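Local structure of XPF endonuclease (Aeropyrum pernix, 2BGW) at residues 42-45 and 49-52; 51-56 and 121-126; 57-62 and 104-109; 83-88 and 127-132; 162-167 and 176-181. The protein probably cleaves DNA at particular structures during repair, as a magnesium-dependent endonuclease of the XPF family with a separate helix-hairpin-helix DNA-binding domain. One frame throughout, in Å; residues are numbered along the deposited sequence.

Contact 1: residues 42-45 and 49-52; sequences DYLV and IIVE. With MG (magnesium ion), chain E.
Two successive amide groups grip one carbonyl oxygen: Val51 O accepts from Asp42 N at 2.8 Å and from Tyr43 N at 2.9 Å. Two residues facing one make a classic beta bulge, set where the antiparallel hairpin of strands 43-46 and 49-55 reaches the metal site of the PD-(D/E)XK-type nuclease fold. The first donor lies in the carbonyl plane, the second tilts 22° out of it. Beyond the bulge, regular pairing resumes, with Val51 N giving to Tyr43 O and Val45 N to Ile49 O.

The bulge at Asp42 probably helps turn its carboxylate toward the metal. Asp42 and Glu52 send carboxylates to the same magnesium ion, their planes turned 71° apart; a bend at chi2 (41°) brings the Glu52 group round to it. The shared cation probably offsets their like charges. Asp42 OD2 also accepts from Arg53 N, while Tyr43 OH is bonded to Glu17. On the Tyr43 face of the hairpin, Val51 CG2 touches Val45 CG2 at 3.6 Å. Asp42 OD2 and Glu52 OE2 bind the ion at 2.4 and 2.3 Å, and Arg53 completes the protein part of the site.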
# COMPACT_ATOMS: atom_id res chain seq x y z
N ASP A 42 -3.28 3.14 7.85
CA ASP A 42 -3.28 4.19 8.86
C ASP A 42 -3.45 5.54 8.28
O ASP A 42 -3.98 6.42 8.95
CB ASP A 42 -1.99 4.17 9.70
CG ASP A 42 -1.63 2.78 10.20
OD1 ASP A 42 -2.56 1.97 10.50
OD2 ASP A 42 -0.42 2.49 10.26
N TYR A 43 -2.99 5.72 7.06
CA TYR A 43 -3.16 7.00 6.41
C TYR A 43 -3.65 6.83 5.00
O TYR A 43 -3.02 6.13 4.22
CB TYR A 43 -1.84 7.77 6.41
CG TYR A 43 -1.42 8.18 7.76
CD1 TYR A 43 -0.62 7.34 8.54
CD2 TYR A 43 -1.81 9.38 8.30
CE1 TYR A 43 -0.22 7.69 9.81
CE2 TYR A 43 -1.41 9.76 9.56
CZ TYR A 43 -0.62 8.90 10.31
OH TYR A 43 -0.23 9.23 11.57
N LEU A 44 -4.77 7.47 4.68
CA LEU A 44 -5.23 7.56 3.31
C LEU A 44 -4.64 8.82 2.65
O LEU A 44 -4.97 9.96 3.01
CB LEU A 44 -6.77 7.53 3.25
CG LEU A 44 -7.32 7.56 1.81
CD1 LEU A 44 -7.14 6.25 1.07
CD2 LEU A 44 -8.75 7.98 1.79
N VAL A 45 -3.81 8.62 1.65
CA VAL A 45 -3.03 9.71 1.08
C VAL A 45 -3.62 10.32 -0.21
O VAL A 45 -3.63 11.52 -0.39
CB VAL A 45 -1.58 9.23 0.88
CG1 VAL A 45 -0.81 10.18 0.02
CG2 VAL A 45 -0.95 9.10 2.22
N ILE A 49 -3.45 5.61 -2.93
CA ILE A 49 -2.29 5.40 -2.09
C ILE A 49 -2.66 5.21 -0.62
O ILE A 49 -3.16 6.13 0.02
CB ILE A 49 -1.30 6.56 -2.23
CG1 ILE A 49 -0.87 6.67 -3.70
CG2 ILE A 49 -0.14 6.32 -1.31
CD1 ILE A 49 0.20 7.69 -4.02
N ILE A 50 -2.42 4.02 -0.10
CA ILE A 50 -2.64 3.78 1.32
C ILE A 50 -1.27 3.66 1.99
O ILE A 50 -0.30 3.19 1.37
CB ILE A 50 -3.53 2.52 1.58
CG1 ILE A 50 -4.00 2.46 3.02
CG2 ILE A 50 -2.79 1.25 1.27
CD1 ILE A 50 -5.14 3.32 3.30
N VAL A 51 -1.20 4.11 3.24
CA VAL A 51 0.02 4.11 4.03
C VAL A 51 -0.24 3.37 5.33
O VAL A 51 -1.25 3.61 6.02
CB VAL A 51 0.48 5.57 4.36
CG1 VAL A 51 1.52 5.60 5.48
CG2 VAL A 51 1.01 6.25 3.14
N GLU A 52 0.68 2.47 5.67
CA GLU A 52 0.62 1.67 6.88
C GLU A 52 1.86 2.06 7.63
O GLU A 52 2.95 1.96 7.09
CB GLU A 52 0.61 0.17 6.49
CG GLU A 52 0.68 -0.87 7.60
CD GLU A 52 -0.17 -0.54 8.83
OE1 GLU A 52 -1.34 -0.10 8.69
OE2 GLU A 52 0.34 -0.75 9.95
MG MG E . -0.07 0.59 11.75

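Contact 2: residues 51-56 and 121-126; sequences VERKTS and MDPKGT. With MG (magnesium ion), chain E; SO4 (sulfate ion), chain G.
With CG trans to the backbone N (chi1 178°) and the chain extended as far as NE, Arg53 runs out from its strand across Thr126, whose CG2 is likewise trans to its own N. The two side chains cross at about a right angle, Arg53 CG lying 4.0 Å from Thr126 CG2. Farther out, Pro123 CG approaches Arg53 NH2 at 4.1 Å, obliquely. Direct contact is van der Waals; Glu87 joins both sides, OE2 salt-bridged to Arg53 NH2 and OE1 hydrogen-bonded to Thr126 OG1. The guanidinium edge holds a sulfate ion, probably from the crystallisation liquor, with sulfur in its plane: Arg53 NH1 to sulfate O1 is 2.8 Å, and a weak bond runs from Arg53 NH2 to O3. With an alanine here, Glu87 would probably lose its cationic partner and a gap would open beside Thr126 CG2.

Glu52, Arg53 and Lys54 belong to the ERKXXXD signature of XPF nucleases. Arg53 O faces the magnesium ion at 2.6 Å. Asp122 N-caps the opposing helix, OD2 accepting from Gly125 N at 3.0 Å. The contact therefore joins inner strand 49-55 to the first turn of helix 123-137 beside strand 81-87, with Val22 and Ile25 of helix 22-28 adjoining.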
# COMPACT_ATOMS: atom_id res chain seq x y z
N VAL A 51 -1.20 4.11 3.24
CA VAL A 51 0.02 4.11 4.03
C VAL A 51 -0.24 3.37 5.33
O VAL A 51 -1.25 3.61 6.02
CB VAL A 51 0.48 5.57 4.36
CG1 VAL A 51 1.52 5.60 5.48
CG2 VAL A 51 1.01 6.25 3.14
N GLU A 52 0.68 2.47 5.67
CA GLU A 52 0.62 1.67 6.88
C GLU A 52 1.86 2.06 7.63
O GLU A 52 2.95 1.96 7.09
CB GLU A 52 0.61 0.17 6.49
CG GLU A 52 0.68 -0.87 7.60
CD GLU A 52 -0.17 -0.54 8.83
OE1 GLU A 52 -1.34 -0.10 8.69
OE2 GLU A 52 0.34 -0.75 9.95
N ARG A 53 1.70 2.58 8.84
CA ARG A 53 2.85 3.07 9.62
C ARG A 53 3.21 2.05 10.65
O ARG A 53 2.35 1.56 11.36
CB ARG A 53 2.51 4.37 10.34
CG ARG A 53 3.64 4.89 11.18
CD ARG A 53 3.13 5.89 12.19
NE ARG A 53 4.14 6.27 13.18
CZ ARG A 53 4.03 6.06 14.49
NH1 ARG A 53 2.95 5.47 14.99
NH2 ARG A 53 4.99 6.44 15.32
N LYS A 54 4.50 1.74 10.74
CA LYS A 54 5.00 0.75 11.68
C LYS A 54 6.36 1.15 12.23
O LYS A 54 7.26 1.52 11.46
CB LYS A 54 5.11 -0.58 10.96
CG LYS A 54 4.32 -1.64 11.61
CD LYS A 54 3.52 -2.39 10.61
CE LYS A 54 2.28 -2.88 11.30
NZ LYS A 54 1.78 -4.01 10.53
N THR A 55 6.49 1.11 13.55
CA THR A 55 7.80 1.28 14.21
C THR A 55 8.68 0.08 13.84
O THR A 55 8.16 -1.04 13.63
CB THR A 55 7.68 1.24 15.73
OG1 THR A 55 6.92 0.09 16.09
CG2 THR A 55 7.02 2.49 16.30
N SER A 56 9.98 0.28 13.74
CA SER A 56 10.79 -0.82 13.25
C SER A 56 10.48 -2.08 14.03
O SER A 56 10.39 -3.18 13.44
CB SER A 56 12.28 -0.51 13.27
OG SER A 56 12.61 0.26 14.41
N MET A 121 13.25 7.89 10.44
CA MET A 121 13.95 7.83 11.72
C MET A 121 13.10 8.02 12.95
O MET A 121 13.38 7.42 13.98
CB MET A 121 15.13 8.77 11.73
CG MET A 121 16.19 8.13 10.92
SD MET A 121 17.73 9.00 10.80
CE MET A 121 18.44 8.80 12.44
N ASP A 122 12.07 8.84 12.83
CA ASP A 122 11.22 9.20 13.94
C ASP A 122 9.91 9.56 13.30
O ASP A 122 9.86 9.65 12.08
CB ASP A 122 11.79 10.42 14.66
CG ASP A 122 12.54 11.37 13.73
OD1 ASP A 122 13.63 11.81 14.12
OD2 ASP A 122 12.06 11.70 12.62
N PRO A 123 8.85 9.76 14.10
CA PRO A 123 7.56 10.31 13.66
C PRO A 123 7.64 11.48 12.66
O PRO A 123 6.95 11.47 11.63
CB PRO A 123 6.94 10.78 14.97
CG PRO A 123 7.39 9.76 15.94
CD PRO A 123 8.80 9.41 15.53
N LYS A 124 8.47 12.48 12.96
CA LYS A 124 8.63 13.65 12.10
C LYS A 124 9.03 13.22 10.70
O LYS A 124 8.59 13.80 9.72
CB LYS A 124 9.70 14.59 12.68
CG LYS A 124 9.77 15.93 12.03
CD LYS A 124 11.16 16.49 12.08
CE LYS A 124 11.18 17.97 11.69
NZ LYS A 124 12.58 18.45 11.42
N GLY A 125 9.84 12.18 10.61
CA GLY A 125 10.24 11.66 9.32
C GLY A 125 9.05 11.05 8.60
O GLY A 125 8.85 11.25 7.40
N THR A 126 8.25 10.29 9.34
CA THR A 126 7.07 9.65 8.78
C THR A 126 6.10 10.72 8.33
O THR A 126 5.58 10.67 7.21
CB THR A 126 6.42 8.72 9.81
OG1 THR A 126 7.45 7.89 10.37
CG2 THR A 126 5.36 7.85 9.16
MG MG E . -0.07 0.59 11.75
S SO4 G . 2.86 5.03 18.51
O1 SO4 G . 1.89 5.57 17.56
O2 SO4 G . 3.25 3.69 18.04
O3 SO4 G . 4.06 5.89 18.56
O4 SO4 G . 2.21 5.04 19.83

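Contact 3: residues 57-62 and 104-109; sequences SDFAKS and AAMAAL
Helix backbones stand well apart here, Phe59 CA and Met106 CA, the nearest pair, being 9.7 Å from each other, and the ring of Phe59 bridges the interval to Met106 and Leu109. The helices, 56-65 and 99-112, belong to the alpha/beta core of the nuclease domain, where they accompany helix 67-78. A single aromatic side chain thus spans the distance between two helices in this example.

Phe59 holds CG trans to its backbone N (chi1 -175°), which sends the ring outward from helix 56-65 with its far end leading. Leu109 comes from the opposite direction and sets its CD1 methyl at the ring edge, in the ring plane, beside CZ and CE1. Met106 arrives obliquely, and its CG methylene makes the approach, 4.1 Å from both Phe59 CZ and Phe59 CE2. Replacing Phe59 by an alanine would probably open a gap between the helices and leave the Leu109 methyl and the Met106 methylene without their shared partner.

Around this point Leu68 also packs on Phe59, and Ala72 on Leu109. Met106 additionally touches Met118 of the second subunit, which brings the dimer interface close to the ring. At the shortest approach across the contact, Phe59 CZ and Leu109 CD1 are 3.6 Å apart.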
# COMPACT_ATOMS: atom_id res chain seq x y z
N SER A 57 10.28 -1.95 15.35
CA SER A 57 10.01 -3.14 16.14
C SER A 57 8.63 -3.80 15.91
O SER A 57 8.54 -5.04 15.86
CB SER A 57 10.40 -2.99 17.62
OG SER A 57 9.91 -1.81 18.17
N ASP A 58 7.56 -3.01 15.74
CA ASP A 58 6.30 -3.61 15.29
C ASP A 58 6.43 -4.24 13.92
O ASP A 58 5.81 -5.27 13.64
CB ASP A 58 5.19 -2.59 15.27
CG ASP A 58 4.82 -2.16 16.63
OD1 ASP A 58 5.17 -2.91 17.56
OD2 ASP A 58 4.20 -1.10 16.79
N PHE A 59 7.25 -3.66 13.06
CA PHE A 59 7.50 -4.35 11.82
C PHE A 59 7.98 -5.75 12.12
O PHE A 59 7.41 -6.73 11.61
CB PHE A 59 8.52 -3.65 10.95
CG PHE A 59 8.69 -4.30 9.63
CD1 PHE A 59 7.80 -4.04 8.60
CD2 PHE A 59 9.72 -5.20 9.41
CE1 PHE A 59 7.95 -4.65 7.36
CE2 PHE A 59 9.88 -5.81 8.17
CZ PHE A 59 8.99 -5.53 7.15
N ALA A 60 9.02 -5.85 12.96
CA ALA A 60 9.62 -7.12 13.35
C ALA A 60 8.58 -8.02 14.01
O ALA A 60 8.30 -9.12 13.51
CB ALA A 60 10.78 -6.90 14.26
N LYS A 61 7.98 -7.52 15.09
CA LYS A 61 6.99 -8.27 15.86
C LYS A 61 5.98 -8.95 14.93
O LYS A 61 5.87 -10.19 14.89
CB LYS A 61 6.32 -7.37 16.88
CG LYS A 61 5.53 -8.13 17.92
CD LYS A 61 4.59 -7.24 18.81
CE LYS A 61 3.39 -8.12 19.35
NZ LYS A 61 2.50 -7.51 20.41
N SER A 62 5.30 -8.17 14.12
CA SER A 62 4.28 -8.75 13.25
C SER A 62 4.83 -9.68 12.16
O SER A 62 4.09 -10.52 11.67
CB SER A 62 3.46 -7.64 12.62
OG SER A 62 4.16 -7.20 11.47
N ALA A 104 14.83 -10.22 4.45
CA ALA A 104 14.15 -11.12 3.51
C ALA A 104 12.68 -10.75 3.40
O ALA A 104 12.13 -10.70 2.29
CB ALA A 104 14.32 -12.56 3.92
N ALA A 105 12.04 -10.47 4.52
CA ALA A 105 10.66 -10.04 4.50
C ALA A 105 10.55 -8.80 3.60
O ALA A 105 9.76 -8.76 2.67
CB ALA A 105 10.17 -9.72 5.91
N MET A 106 11.38 -7.80 3.89
CA MET A 106 11.35 -6.57 3.15
C MET A 106 11.38 -6.83 1.66
O MET A 106 10.51 -6.37 0.93
CB MET A 106 12.53 -5.71 3.55
CG MET A 106 12.43 -5.26 4.97
SD MET A 106 13.90 -4.36 5.40
CE MET A 106 13.34 -3.67 6.98
N ALA A 107 12.36 -7.62 1.21
CA ALA A 107 12.48 -7.98 -0.18
C ALA A 107 11.22 -8.68 -0.75
O ALA A 107 10.88 -8.48 -1.91
CB ALA A 107 13.70 -8.82 -0.38
N ALA A 108 10.55 -9.48 0.08
CA ALA A 108 9.31 -10.20 -0.32
C ALA A 108 8.06 -9.31 -0.40
O ALA A 108 7.30 -9.41 -1.37
CB ALA A 108 9.05 -11.40 0.61
N LEU A 109 7.84 -8.48 0.62
CA LEU A 109 6.76 -7.50 0.59
C LEU A 109 6.86 -6.68 -0.68
O LEU A 109 5.85 -6.29 -1.24
CB LEU A 109 6.88 -6.55 1.75
CG LEU A 109 6.64 -7.13 3.12
CD1 LEU A 109 7.23 -6.19 4.10
CD2 LEU A 109 5.18 -7.28 3.36

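Contact 4: residues 83-88 and 127-132; sequences FIIVEG and ALVIES
Ile85 meets Val129 and Ile130 without any flat group: no ring, amide or carboxylate takes part, only branched aliphatic side chains. One methyl does the touching from the strand side. Ile85 CD1 lies 4.0 Å from Val129 CG1 and 3.9 Å from Ile130 CG1, and so reaches two successive residues of the helix. Its direction follows from the side-chain torsions: CG1 stands opposite the carbonyl carbon (chi1 -74°) and the chain then runs on nearly straight, carrying CD1 off the sheet. Val129 reaches back tip to tip, whereas Ile130 crosses the isoleucine at about a right angle.

The contact lays helix 123-137 on one face of the sheet, as in an alpha/beta fold. Strand 81-87 is an inner parallel strand, and the helix lies over it after the neighbouring strand 116-120. Val51 and Thr120 flank Ile85 on the sheet, Leu26 of helix 22-28 adjoins Ile130, and Tyr103 of the second subunit packs on Val129. Near the start of the helix, a hydrogen bond between Glu87 OE1 and Thr126 OG1 supplies a directional link to the strand. Among the three buried side chains themselves, attachment rests on dispersion and the hydrophobic effect.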
# COMPACT_ATOMS: atom_id res chain seq x y z
N PHE A 83 2.28 1.89 0.64
CA PHE A 83 3.53 2.25 1.29
C PHE A 83 3.47 1.73 2.67
O PHE A 83 2.51 2.04 3.38
CB PHE A 83 3.75 3.76 1.35
CG PHE A 83 4.15 4.36 0.03
CD1 PHE A 83 3.24 5.07 -0.72
CD2 PHE A 83 5.45 4.18 -0.46
CE1 PHE A 83 3.63 5.61 -1.93
CE2 PHE A 83 5.83 4.72 -1.70
CZ PHE A 83 4.92 5.43 -2.42
N ILE A 84 4.47 0.93 3.05
CA ILE A 84 4.70 0.67 4.47
C ILE A 84 5.86 1.50 4.90
O ILE A 84 6.93 1.44 4.29
CB ILE A 84 5.00 -0.78 4.77
CG1 ILE A 84 3.74 -1.62 4.58
CG2 ILE A 84 5.50 -0.88 6.19
CD1 ILE A 84 3.98 -3.06 4.30
N ILE A 85 5.65 2.30 5.92
CA ILE A 85 6.68 3.18 6.40
C ILE A 85 7.22 2.60 7.67
O ILE A 85 6.49 2.46 8.65
CB ILE A 85 6.17 4.61 6.69
CG1 ILE A 85 5.91 5.36 5.37
CG2 ILE A 85 7.16 5.36 7.59
CD1 ILE A 85 5.09 6.60 5.55
N VAL A 86 8.50 2.27 7.65
CA VAL A 86 9.12 1.72 8.84
C VAL A 86 9.90 2.79 9.61
O VAL A 86 10.87 3.39 9.12
CB VAL A 86 9.98 0.51 8.53
CG1 VAL A 86 10.53 -0.07 9.80
CG2 VAL A 86 9.15 -0.55 7.77
N GLU A 87 9.41 3.04 10.82
CA GLU A 87 9.90 4.12 11.65
C GLU A 87 10.91 3.62 12.69
O GLU A 87 10.54 2.85 13.61
CB GLU A 87 8.70 4.76 12.33
CG GLU A 87 8.99 5.89 13.29
CD GLU A 87 7.71 6.62 13.64
OE1 GLU A 87 7.12 7.23 12.71
OE2 GLU A 87 7.29 6.58 14.83
N GLY A 88 12.16 4.07 12.57
CA GLY A 88 13.23 3.61 13.44
C GLY A 88 14.13 2.66 12.68
O GLY A 88 13.85 2.30 11.54
N ALA A 127 5.93 11.73 9.20
CA ALA A 127 5.11 12.89 8.91
C ALA A 127 5.59 13.66 7.67
O ALA A 127 4.78 14.11 6.86
CB ALA A 127 5.04 13.75 10.08
N LEU A 128 6.90 13.75 7.47
CA LEU A 128 7.41 14.35 6.25
C LEU A 128 7.12 13.50 5.01
O LEU A 128 6.70 14.02 3.98
CB LEU A 128 8.90 14.67 6.38
CG LEU A 128 9.17 15.77 7.42
CD1 LEU A 128 10.57 15.68 8.00
CD2 LEU A 128 8.92 17.14 6.81
N VAL A 129 7.34 12.20 5.11
CA VAL A 129 7.17 11.31 3.98
C VAL A 129 5.70 11.28 3.59
O VAL A 129 5.36 11.31 2.40
CB VAL A 129 7.66 9.89 4.34
CG1 VAL A 129 7.40 8.90 3.24
CG2 VAL A 129 9.12 9.95 4.62
N ILE A 130 4.83 11.24 4.59
CA ILE A 130 3.40 11.22 4.29
C ILE A 130 3.04 12.52 3.58
O ILE A 130 2.37 12.52 2.56
CB ILE A 130 2.51 11.03 5.54
CG1 ILE A 130 2.64 9.60 6.07
CG2 ILE A 130 1.05 11.35 5.19
CD1 ILE A 130 2.13 9.43 7.48
N GLU A 131 3.53 13.63 4.12
CA GLU A 131 3.19 14.94 3.58
C GLU A 131 3.68 15.12 2.14
O GLU A 131 3.01 15.74 1.33
CB GLU A 131 3.74 16.01 4.51
CG GLU A 131 3.33 17.39 4.17
CD GLU A 131 4.40 18.13 3.49
OE1 GLU A 131 5.56 17.89 3.81
OE2 GLU A 131 4.12 18.96 2.62
N SER A 132 4.83 14.55 1.82
CA SER A 132 5.41 14.68 0.50
C SER A 132 4.64 13.84 -0.51
O SER A 132 4.41 14.26 -1.63
CB SER A 132 6.87 14.26 0.55
OG SER A 132 7.70 15.31 1.02

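Contact 5: residues 162-167 and 176-181; sequences YILQSF and ERILER. With nucleotides of chain C.
The helix-hairpin-helix motif, a recurrent DNA-binding unit, is built here from helices 155-165 and 172-182, and they meet where Leu164 of the first packs on Ile178 and Leu179 of the second. The Leu164 and Ile178 CA atoms are 8.2 Å apart. Leu164 points toward the second helix and divides its two methyls: CD2 lies 3.8 Å from Ile178 CG2, and CD1 lies 3.9 Å from Leu179 CG. CD1 also meets Ile178 CG2, so both branches share that methyl. Ile178 offers this branch because CG2 is trans to its backbone N while CG1 turns aside (chi1 -74°). Both partners cross the leucine obliquely.

Here the apolar contact joins the helices, while the neighbouring Arg177 reaches a DNA phosphate. Arg177, next to Ile178 in sequence, extends from CG to NE and gives a weak bond from NH2 to OP1 of DC12 of chain C, 3.0 Å long but bent to 121° at the hydrogen. Such phosphate contact is in keeping with recognition of the backbone rather than of base sequence. Ser166 OG donates to Ile163 O at 2.6 Å, in the carbonyl plane and on a lone pair; Ser166 N gives to the same oxygen.

Ile170 from the hairpin adjoins both Leu164 and Ile178. Helix 185-188 adds Leu185 against Leu164 and Leu179, and Phe188 against Leu164 and Ile178, while Ile163 of the first helix packs on Phe167 of the second subunit.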
# COMPACT_ATOMS: atom_id res chain seq x y z
N TYR A 162 -14.30 -0.91 -0.49
CA TYR A 162 -13.88 -2.10 0.24
C TYR A 162 -14.99 -3.15 0.17
O TYR A 162 -14.75 -4.35 0.02
CB TYR A 162 -13.54 -1.73 1.69
CG TYR A 162 -13.16 -2.87 2.60
CD1 TYR A 162 -12.23 -3.82 2.21
CD2 TYR A 162 -13.73 -2.99 3.87
CE1 TYR A 162 -11.89 -4.87 3.05
CE2 TYR A 162 -13.39 -4.03 4.72
CZ TYR A 162 -12.48 -4.97 4.30
OH TYR A 162 -12.12 -6.01 5.12
N ILE A 163 -16.22 -2.66 0.26
CA ILE A 163 -17.39 -3.51 0.20
C ILE A 163 -17.54 -4.09 -1.20
O ILE A 163 -17.58 -5.30 -1.36
CB ILE A 163 -18.61 -2.78 0.79
CG1 ILE A 163 -18.35 -2.63 2.28
CG2 ILE A 163 -19.90 -3.56 0.54
CD1 ILE A 163 -19.14 -1.63 2.99
N LEU A 164 -17.51 -3.25 -2.23
CA LEU A 164 -17.51 -3.79 -3.59
C LEU A 164 -16.38 -4.81 -3.83
O LEU A 164 -16.64 -5.82 -4.49
CB LEU A 164 -17.50 -2.68 -4.65
CG LEU A 164 -18.72 -1.74 -4.67
CD1 LEU A 164 -18.43 -0.50 -5.48
CD2 LEU A 164 -19.95 -2.42 -5.23
N GLN A 165 -15.16 -4.57 -3.29
CA GLN A 165 -13.99 -5.48 -3.55
C GLN A 165 -14.17 -6.90 -2.98
O GLN A 165 -13.62 -7.89 -3.51
CB GLN A 165 -12.68 -4.89 -3.00
CG GLN A 165 -11.71 -4.21 -4.01
CD GLN A 165 -11.38 -2.73 -3.60
OE1 GLN A 165 -10.56 -2.48 -2.71
NE2 GLN A 165 -12.06 -1.76 -4.23
N SER A 166 -14.96 -7.00 -1.92
CA SER A 166 -15.23 -8.27 -1.28
C SER A 166 -16.02 -9.24 -2.16
O SER A 166 -16.10 -10.42 -1.84
CB SER A 166 -15.92 -8.05 0.07
OG SER A 166 -17.24 -7.55 -0.09
N PHE A 167 -16.58 -8.77 -3.26
CA PHE A 167 -17.27 -9.65 -4.19
C PHE A 167 -16.28 -10.39 -5.07
O PHE A 167 -15.18 -9.87 -5.37
CB PHE A 167 -18.22 -8.86 -5.08
CG PHE A 167 -19.56 -8.54 -4.44
CD1 PHE A 167 -19.67 -7.55 -3.44
CD2 PHE A 167 -20.72 -9.20 -4.85
CE1 PHE A 167 -20.89 -7.24 -2.85
CE2 PHE A 167 -21.96 -8.89 -4.27
CZ PHE A 167 -22.05 -7.92 -3.27
N GLU A 176 -14.22 0.74 -8.68
CA GLU A 176 -14.29 2.15 -9.04
C GLU A 176 -15.34 2.43 -10.10
O GLU A 176 -16.23 3.26 -9.92
CB GLU A 176 -12.92 2.66 -9.50
CG GLU A 176 -12.18 3.44 -8.44
CD GLU A 176 -10.67 3.19 -8.47
OE1 GLU A 176 -10.12 2.75 -9.53
OE2 GLU A 176 -10.04 3.46 -7.42
N ARG A 177 -15.22 1.73 -11.22
CA ARG A 177 -16.17 1.80 -12.32
C ARG A 177 -17.61 1.58 -11.86
O ARG A 177 -18.53 2.25 -12.32
CB ARG A 177 -15.79 0.80 -13.40
CG ARG A 177 -14.47 1.12 -14.13
CD ARG A 177 -14.13 0.09 -15.20
NE ARG A 177 -12.90 0.47 -15.90
CZ ARG A 177 -12.07 -0.40 -16.49
NH1 ARG A 177 -12.31 -1.70 -16.49
NH2 ARG A 177 -10.97 0.05 -17.09
N ILE A 178 -17.81 0.64 -10.94
CA ILE A 178 -19.15 0.36 -10.45
C ILE A 178 -19.68 1.60 -9.76
O ILE A 178 -20.85 1.94 -9.89
CB ILE A 178 -19.19 -0.89 -9.57
CG1 ILE A 178 -19.07 -2.13 -10.44
CG2 ILE A 178 -20.47 -0.97 -8.73
CD1 ILE A 178 -18.71 -3.36 -9.65
N LEU A 179 -18.84 2.32 -9.06
CA LEU A 179 -19.33 3.52 -8.43
C LEU A 179 -19.64 4.67 -9.38
O LEU A 179 -20.56 5.43 -9.13
CB LEU A 179 -18.39 3.98 -7.34
CG LEU A 179 -18.78 3.39 -6.00
CD1 LEU A 179 -18.34 4.33 -4.86
CD2 LEU A 179 -20.29 3.22 -5.99
N GLU A 180 -18.88 4.81 -10.47
CA GLU A 180 -19.04 5.97 -11.34
C GLU A 180 -20.36 5.81 -12.09
O GLU A 180 -21.13 6.76 -12.23
CB GLU A 180 -17.85 6.16 -12.29
CG GLU A 180 -17.34 7.61 -12.40
N ARG A 181 -20.62 4.57 -12.51
CA ARG A 181 -21.89 4.15 -13.10
C ARG A 181 -23.11 4.44 -12.25
O ARG A 181 -23.92 5.30 -12.56
CB ARG A 181 -21.88 2.66 -13.29
CG ARG A 181 -21.38 2.24 -14.56
CD ARG A 181 -22.47 2.23 -15.53
NE ARG A 181 -21.94 1.63 -16.73
CZ ARG A 181 -22.65 1.34 -17.80
NH1 ARG A 181 -23.96 1.61 -17.82
NH2 ARG A 181 -22.05 0.77 -18.84
P DC C 12 -7.71 -2.82 -16.36
OP1 DC C 12 -8.92 -1.96 -16.27
OP2 DC C 12 -6.45 -2.51 -15.62
O5' DC C 12 -8.20 -4.31 -16.11
C5' DC C 12 -9.37 -4.43 -15.36
C4' DC C 12 -9.43 -5.80 -14.74
O4' DC C 12 -8.48 -6.70 -15.36
C3' DC C 12 -9.09 -5.82 -13.27
O3' DC C 12 -10.31 -5.63 -12.60
C2' DC C 12 -8.55 -7.22 -13.04
C1' DC C 12 -8.09 -7.68 -14.41
N1 DC C 12 -6.63 -7.86 -14.66
C2 DC C 12 -6.06 -9.11 -14.43
O2 DC C 12 -6.79 -10.00 -13.99
N3 DC C 12 -4.74 -9.30 -14.71
C4 DC C 12 -4.02 -8.27 -15.20
N4 DC C 12 -2.72 -8.46 -15.47
C5 DC C 12 -4.59 -6.98 -15.43
C6 DC C 12 -5.88 -6.83 -15.14

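How the contacts relate
Contacts 1 to 4 belong to one nuclease domain, and contact 5 to the DNA-binding one, its centre 31 Å from that of contact 2. Contacts 1 and 2 share Val51 and Glu52 and both touch the magnesium ion; Arg53, from contact 2, completes that site with Asp42 and Glu52. Contact 4 borders both: Glu52 O is 3.0 Å from Ile85 N, and Glu87 of strand 81-87 joins Arg53 to Thr126 of contact 2. The Phe59 side chain of contact 3, about 10 Å from the metal, touches Val86 of contact 4. Contact 5 alone carries a DNA phosphate partner, yet its nearest atoms come within about 8 Å of contact 1.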